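Local coordinates for protein putative glucoamylase (Bacteroides uniformis, PDB 4GL3) that probably hydrolyses glycosidic bonds to release glucose from the ends of sugar chains, as glucoamylases do, at residues A305-K310 with S375-D380; P114-D119 with W184-Q189. All blocks are in the same frame, centred on the assembly; numbering follows the deposited sequence.

Interaction 1 (A305-K310 with S375-D380)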
loop_
_atom_site.group_PDB
_atom_site.type_symbol
_atom_site.label_atom_id
_atom_site.label_comp_id
_atom_site.label_asym_id
_atom_site.label_seq_id
_atom_site.Cartn_x
_atom_site.Cartn_y
_atom_site.Cartn_z
ATOM N N ALA A 305 -3.112 -3.494 -10.907
ATOM C CA ALA A 305 -4.147 -4.454 -10.503
ATOM C C ALA A 305 -5.420 -3.743 -10.054
ATOM O O ALA A 305 -5.371 -2.813 -9.223
ATOM C CB ALA A 305 -3.646 -5.400 -9.377
ATOM N N SER A 306 -6.551 -4.216 -10.556
ATOM C CA SER A 306 -7.834 -3.653 -10.171
ATOM C C SER A 306 -8.989 -4.466 -10.741
ATOM O O SER A 306 -8.772 -5.388 -11.533
ATOM C CB SER A 306 -7.912 -2.220 -10.720
ATOM O OG SER A 306 -8.039 -2.205 -12.124
ATOM N N ASP A 307 -10.221 -4.047 -10.424
ATOM C CA ASP A 307 -11.391 -4.528 -11.140
ATOM C C ASP A 307 -11.273 -4.169 -12.630
ATOM O O ASP A 307 -10.497 -3.276 -13.033
ATOM C CB ASP A 307 -12.684 -3.941 -10.546
ATOM C CG ASP A 307 -13.105 -4.595 -9.224
ATOM O OD1 ASP A 307 -12.475 -5.583 -8.765
ATOM O OD2 ASP A 307 -14.107 -4.115 -8.648
ATOM N N GLY A 308 -12.044 -4.890 -13.439
ATOM C CA GLY A 308 -12.026 -4.751 -14.868
ATOM C C GLY A 308 -13.339 -5.192 -15.469
ATOM O O GLY A 308 -14.098 -5.916 -14.843
ATOM N N ASP A 309 -13.597 -4.767 -16.690
ATOM C CA ASP A 309 -14.827 -5.141 -17.367
ATOM C C ASP A 309 -14.987 -6.662 -17.541
ATOM O O ASP A 309 -16.101 -7.135 -17.606
ATOM C CB ASP A 309 -14.970 -4.423 -18.704
ATOM C CG ASP A 309 -13.758 -4.629 -19.633
ATOM O OD1 ASP A 309 -12.619 -4.275 -19.250
ATOM O OD2 ASP A 309 -13.960 -5.111 -20.760
ATOM N N LYS A 310 -13.898 -7.415 -17.577
ATOM C CA LYS A 310 -13.965 -8.868 -17.690
ATOM C C LYS A 310 -13.608 -9.549 -16.370
ATOM O O LYS A 310 -13.492 -10.760 -16.305
ATOM C CB LYS A 310 -12.967 -9.343 -18.754
ATOM C CG LYS A 310 -13.160 -8.762 -20.162
ATOM C CD LYS A 310 -14.499 -9.161 -20.776
ATOM C CE LYS A 310 -14.352 -9.457 -22.270
ATOM N NZ LYS A 310 -15.579 -9.120 -23.041
ATOM N N SER A 375 -17.221 -0.062 -8.300
ATOM C CA SER A 375 -16.674 -0.364 -7.018
ATOM C C SER A 375 -15.614 0.647 -6.579
ATOM O O SER A 375 -15.051 1.406 -7.373
ATOM C CB SER A 375 -15.975 -1.735 -7.104
ATOM O OG SER A 375 -15.089 -1.694 -8.201
ATOM N N TYR A 376 -15.357 0.599 -5.293
ATOM C CA TYR A 376 -14.162 1.140 -4.649
ATOM C C TYR A 376 -13.504 0.024 -3.826
ATOM O O TYR A 376 -14.208 -0.768 -3.169
ATOM C CB TYR A 376 -14.552 2.247 -3.669
ATOM C CG TYR A 376 -15.350 3.345 -4.257
ATOM C CD1 TYR A 376 -16.717 3.268 -4.335
ATOM C CD2 TYR A 376 -14.711 4.477 -4.780
ATOM C CE1 TYR A 376 -17.458 4.316 -4.891
ATOM C CE2 TYR A 376 -15.425 5.501 -5.345
ATOM C CZ TYR A 376 -16.794 5.420 -5.402
ATOM O OH TYR A 376 -17.496 6.466 -5.976
ATOM N N LEU A 377 -12.181 -0.022 -3.840
ATOM C CA LEU A 377 -11.392 -1.007 -3.096
ATOM C C LEU A 377 -10.474 -0.300 -2.107
ATOM O O LEU A 377 -9.798 0.675 -2.462
ATOM C CB LEU A 377 -10.541 -1.839 -4.061
ATOM C CG LEU A 377 -11.174 -3.040 -4.759
ATOM C CD1 LEU A 377 -12.437 -2.664 -5.509
ATOM C CD2 LEU A 377 -10.139 -3.691 -5.718
ATOM N N ALA A 378 -10.409 -0.816 -0.876
ATOM C CA ALA A 378 -9.473 -0.274 0.130
ATOM C C ALA A 378 -8.062 -0.123 -0.404
ATOM O O ALA A 378 -7.387 0.882 -0.131
ATOM C CB ALA A 378 -9.413 -1.155 1.389
ATOM N N ILE A 379 -7.555 -1.159 -1.060
ATOM C CA ILE A 379 -6.127 -1.153 -1.419
ATOM C C ILE A 379 -5.807 -0.200 -2.592
ATOM O O ILE A 379 -4.670 0.118 -2.799
ATOM C CB ILE A 379 -5.555 -2.582 -1.696
ATOM C CG1 ILE A 379 -6.271 -3.235 -2.885
ATOM C CG2 ILE A 379 -5.587 -3.446 -0.397
ATOM C CD1 ILE A 379 -5.882 -4.704 -3.184
ATOM N N ASP A 380 -6.813 0.234 -3.338
ATOM C CA ASP A 380 -6.653 1.256 -4.397
ATOM C C ASP A 380 -6.919 2.696 -3.859
ATOM O O ASP A 380 -6.223 3.648 -4.237
ATOM C CB ASP A 380 -7.569 0.898 -5.567
ATOM C CG ASP A 380 -7.146 -0.457 -6.282
ATOM O OD1 ASP A 380 -5.988 -0.897 -6.146
ATOM O OD2 ASP A 380 -7.964 -1.045 -7.041
HETATM O O HOH W 1 -6.204 -3.865 -6.582
#
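Ser-306 and Asp-307 face Asp-380 and Ser-375 without backbone pairing, the CA atoms of Ser-306 and Asp-380 standing 7.7 Å apart, and the contact is made by side chains and one water. Segment 305-310 runs from a short, weakly bonded strand into a loop; segment 375-380 enters a helix, with Leu-377 as N-cap residue and its O accepting from Asp-380 N. The one direct hydrogen bond runs from Ser-375 OG to Asp-307 OD2 (2.7 Å), reaching the anti side of the carboxylate 26° out of its plane. The same OD2 takes a salt bridge from Arg-44, while Leu-377 CD1 lies against it at 3.8 Å. CG of Asp-307 is anti to its carbonyl carbon (chi1 -76°), which swings the carboxylate toward Ser-375. An asparagine here would probably weaken the pairing with Arg-44, leaving that guanidinium without a full counter-charge. At the other end a water donates to Ala-305 O and Asp-380 OD1, each 3.0 Å away, bridging strand and helix. Asp-363 brings a second carboxylate close to Asp-380 OD2. Ser-306 OG donates to Asp-307 O and also bonds Thr-325. The buried contact thus sets strand 305-306, paired antiparallel with strand 313-314, against the N-terminal turn of helix 378-393.

Interaction 2 (P114-D119 with W184-Q189); sequences PFSRKD and WAMNHQ
Met-186, a selenomethionine, reaches Lys-118 and Asp-119 through a bent chain: CG lies anti to the carbonyl carbon (chi1 -75°), and further turns at chi2 (-58°) and chi3 (-77°) bring the selenium beside Lys-118 and the methyl to Asp-119 CB. The SE atom rests 4.0 Å from Lys-118 CB, while the CE methyl meets Asp-119 CB at the same 4.0 Å. Closer to the main chain, Met-186 CG sits 3.7 Å from Lys-118 O, a van der Waals approach to the carbonyl. Lys-118 is extended beyond CG and runs past the second segment, with its CD 4.0 Å from the Ala-185 methyl; the aliphatic part of the lysine does the touching. At the margin Ser-116 OG is 4.4 Å from Met-186 SE. Two surface loops meet here. Segment 184-189 opens with a type I beta turn from Trp-184 to Asn-187 that places Ala-185 and Met-186 at its two central positions. Segment 114-119 makes a type I beta turn of its own from Ser-116 to Asp-119, between strands 112-113 and 122-123, held by bonds from Phe-115 N to Asp-119 O (3.0 Å) and from Asp-119 N to Ser-116 O (3.1 Å). Both Asp-119 and Met-186 also touch His-177 of strand 177-178, and a bound glycerol comes within about 3 Å of the Asp-119 side chain, nearest atoms.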
loop_
_atom_site.group_PDB
_atom_site.type_symbol
_atom_site.label_atom_id
_atom_site.label_comp_id
_atom_site.label_asym_id
_atom_site.label_seq_id
_atom_site.Cartn_x
_atom_site.Cartn_y
_atom_site.Cartn_z
ATOM N N PRO A 114 -11.046 -17.089 5.406
ATOM C CA PRO A 114 -10.046 -17.547 4.434
ATOM C C PRO A 114 -10.104 -16.814 3.128
ATOM O O PRO A 114 -11.199 -16.489 2.641
ATOM C CB PRO A 114 -10.414 -19.018 4.211
ATOM C CG PRO A 114 -11.208 -19.424 5.409
ATOM C CD PRO A 114 -11.938 -18.174 5.851
ATOM N N PHE A 115 -8.921 -16.519 2.583
ATOM C CA PHE A 115 -8.806 -15.885 1.290
ATOM C C PHE A 115 -8.900 -16.947 0.161
ATOM O O PHE A 115 -9.412 -16.656 -0.903
ATOM C CB PHE A 115 -7.519 -15.081 1.205
ATOM C CG PHE A 115 -7.440 -14.198 -0.011
ATOM C CD1 PHE A 115 -8.228 -13.048 -0.106
ATOM C CD2 PHE A 115 -6.605 -14.519 -1.072
ATOM C CE1 PHE A 115 -8.176 -12.225 -1.229
ATOM C CE2 PHE A 115 -6.539 -13.676 -2.187
ATOM C CZ PHE A 115 -7.339 -12.546 -2.270
ATOM N N SER A 116 -8.405 -18.157 0.416
ATOM C CA SER A 116 -8.587 -19.304 -0.457
ATOM C C SER A 116 -8.534 -20.566 0.417
ATOM O O SER A 116 -8.334 -20.498 1.630
ATOM C CB SER A 116 -7.499 -19.323 -1.533
ATOM O OG SER A 116 -6.246 -19.574 -0.932
ATOM N N ARG A 117 -8.726 -21.708 -0.197
ATOM C CA ARG A 117 -8.840 -22.967 0.532
ATOM C C ARG A 117 -7.737 -23.237 1.547
ATOM O O ARG A 117 -8.034 -23.621 2.667
ATOM C CB ARG A 117 -8.992 -24.108 -0.442
ATOM C CG ARG A 117 -9.287 -25.470 0.208
ATOM C CD ARG A 117 -9.811 -26.444 -0.819
ATOM N NE ARG A 117 -10.107 -27.764 -0.234
ATOM C CZ ARG A 117 -9.411 -28.876 -0.412
ATOM N NH1 ARG A 117 -8.343 -28.905 -1.211
ATOM N NH2 ARG A 117 -9.823 -29.997 0.159
ATOM N N LYS A 118 -6.478 -23.055 1.154
ATOM C CA LYS A 118 -5.352 -23.306 2.024
ATOM C C LYS A 118 -4.760 -22.018 2.642
ATOM O O LYS A 118 -3.791 -22.087 3.388
ATOM C CB LYS A 118 -4.291 -24.050 1.250
ATOM C CG LYS A 118 -4.720 -25.428 0.730
ATOM C CD LYS A 118 -3.528 -26.310 0.436
ATOM C CE LYS A 118 -3.962 -27.677 -0.098
ATOM N NZ LYS A 118 -2.819 -28.549 -0.476
ATOM N N ASP A 119 -5.328 -20.844 2.298
ATOM C CA ASP A 119 -4.880 -19.526 2.833
ATOM C C ASP A 119 -5.870 -19.064 3.896
ATOM O O ASP A 119 -6.735 -18.203 3.663
ATOM C CB ASP A 119 -4.784 -18.502 1.698
ATOM C CG ASP A 119 -4.234 -17.135 2.132
ATOM O OD1 ASP A 119 -3.869 -16.921 3.326
ATOM O OD2 ASP A 119 -4.133 -16.289 1.196
ATOM N N TRP A 184 2.805 -25.063 5.940
ATOM C CA TRP A 184 3.522 -24.319 4.892
ATOM C C TRP A 184 3.076 -24.648 3.486
ATOM O O TRP A 184 3.809 -24.368 2.503
ATOM C CB TRP A 184 5.049 -24.594 5.032
ATOM C CG TRP A 184 5.570 -24.226 6.415
ATOM C CD1 TRP A 184 5.891 -25.092 7.429
ATOM C CD2 TRP A 184 5.797 -22.924 6.922
ATOM N NE1 TRP A 184 6.281 -24.390 8.549
ATOM C CE2 TRP A 184 6.234 -23.061 8.266
ATOM C CE3 TRP A 184 5.635 -21.645 6.397
ATOM C CZ2 TRP A 184 6.556 -21.978 9.063
ATOM C CZ3 TRP A 184 5.963 -20.567 7.178
ATOM C CH2 TRP A 184 6.395 -20.737 8.515
ATOM N N ALA A 185 1.891 -25.232 3.319
ATOM C CA ALA A 185 1.458 -25.713 1.996
ATOM C C ALA A 185 1.346 -24.586 0.923
ATOM O O ALA A 185 1.483 -24.864 -0.237
ATOM C CB ALA A 185 0.136 -26.465 2.077
HETATM N N MSE A 186 1.075 -23.351 1.290
HETATM C CA MSE A 186 0.983 -22.248 0.309
HETATM C C MSE A 186 2.378 -22.088 -0.345
HETATM O O MSE A 186 2.496 -21.771 -1.528
HETATM C CB MSE A 186 0.491 -20.925 0.952
HETATM C CG MSE A 186 -1.039 -20.818 1.293
HETATM SE SE MSE A 186 -2.194 -21.063 -0.267
HETATM C CE MSE A 186 -1.858 -19.200 -0.994
ATOM N N ASN A 187 3.420 -22.308 0.434
ATOM C CA ASN A 187 4.779 -22.433 -0.106
ATOM C C ASN A 187 5.130 -21.293 -1.098
ATOM O O ASN A 187 5.660 -21.559 -2.175
ATOM C CB ASN A 187 4.966 -23.813 -0.793
ATOM C CG ASN A 187 6.414 -24.095 -1.106
ATOM O OD1 ASN A 187 7.286 -23.610 -0.398
ATOM N ND2 ASN A 187 6.683 -24.822 -2.162
ATOM N N HIS A 188 4.901 -20.033 -0.688
ATOM C CA HIS A 188 5.082 -18.872 -1.581
ATOM C C HIS A 188 6.252 -18.028 -1.019
ATOM O O HIS A 188 6.089 -17.293 -0.063
ATOM C CB HIS A 188 3.762 -18.109 -1.629
ATOM C CG HIS A 188 3.673 -17.046 -2.676
ATOM N ND1 HIS A 188 4.757 -16.325 -3.117
ATOM C CD2 HIS A 188 2.600 -16.519 -3.307
ATOM C CE1 HIS A 188 4.365 -15.439 -4.011
ATOM N NE2 HIS A 188 3.060 -15.534 -4.143
ATOM N N GLN A 189 7.444 -18.191 -1.591
ATOM C CA GLN A 189 8.599 -17.394 -1.192
ATOM C C GLN A 189 8.403 -15.932 -1.626
ATOM O O GLN A 189 7.895 -15.668 -2.730
ATOM C CB GLN A 189 9.843 -17.954 -1.845
ATOM C CG GLN A 189 10.301 -19.320 -1.370
ATOM C CD GLN A 189 11.554 -19.809 -2.123
ATOM O OE1 GLN A 189 12.349 -19.018 -2.596
ATOM N NE2 GLN A 189 11.687 -21.101 -2.272
#

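In the fold
The residues of interaction 2 all precede those of interaction 1 along the chain; the centres of the two contacts lie 22 Å apart and their nearest atoms about 8 Å apart, so they do not touch. Interaction 1 is buried, its centre about 14 Å from the centre of the chain; interaction 2 is a surface contact, its centre about 21 Å from that of the chain. Small molecules, probably from crystallisation, lie near both: by nearest atoms, a bound TRS about 4 Å from the Ala-305 side chain and a PEG about 4 Å from that of Leu-377 in interaction 1, and a glycerol beside interaction 2. They may mark a pocket, though neither contact is thereby placed at the active site.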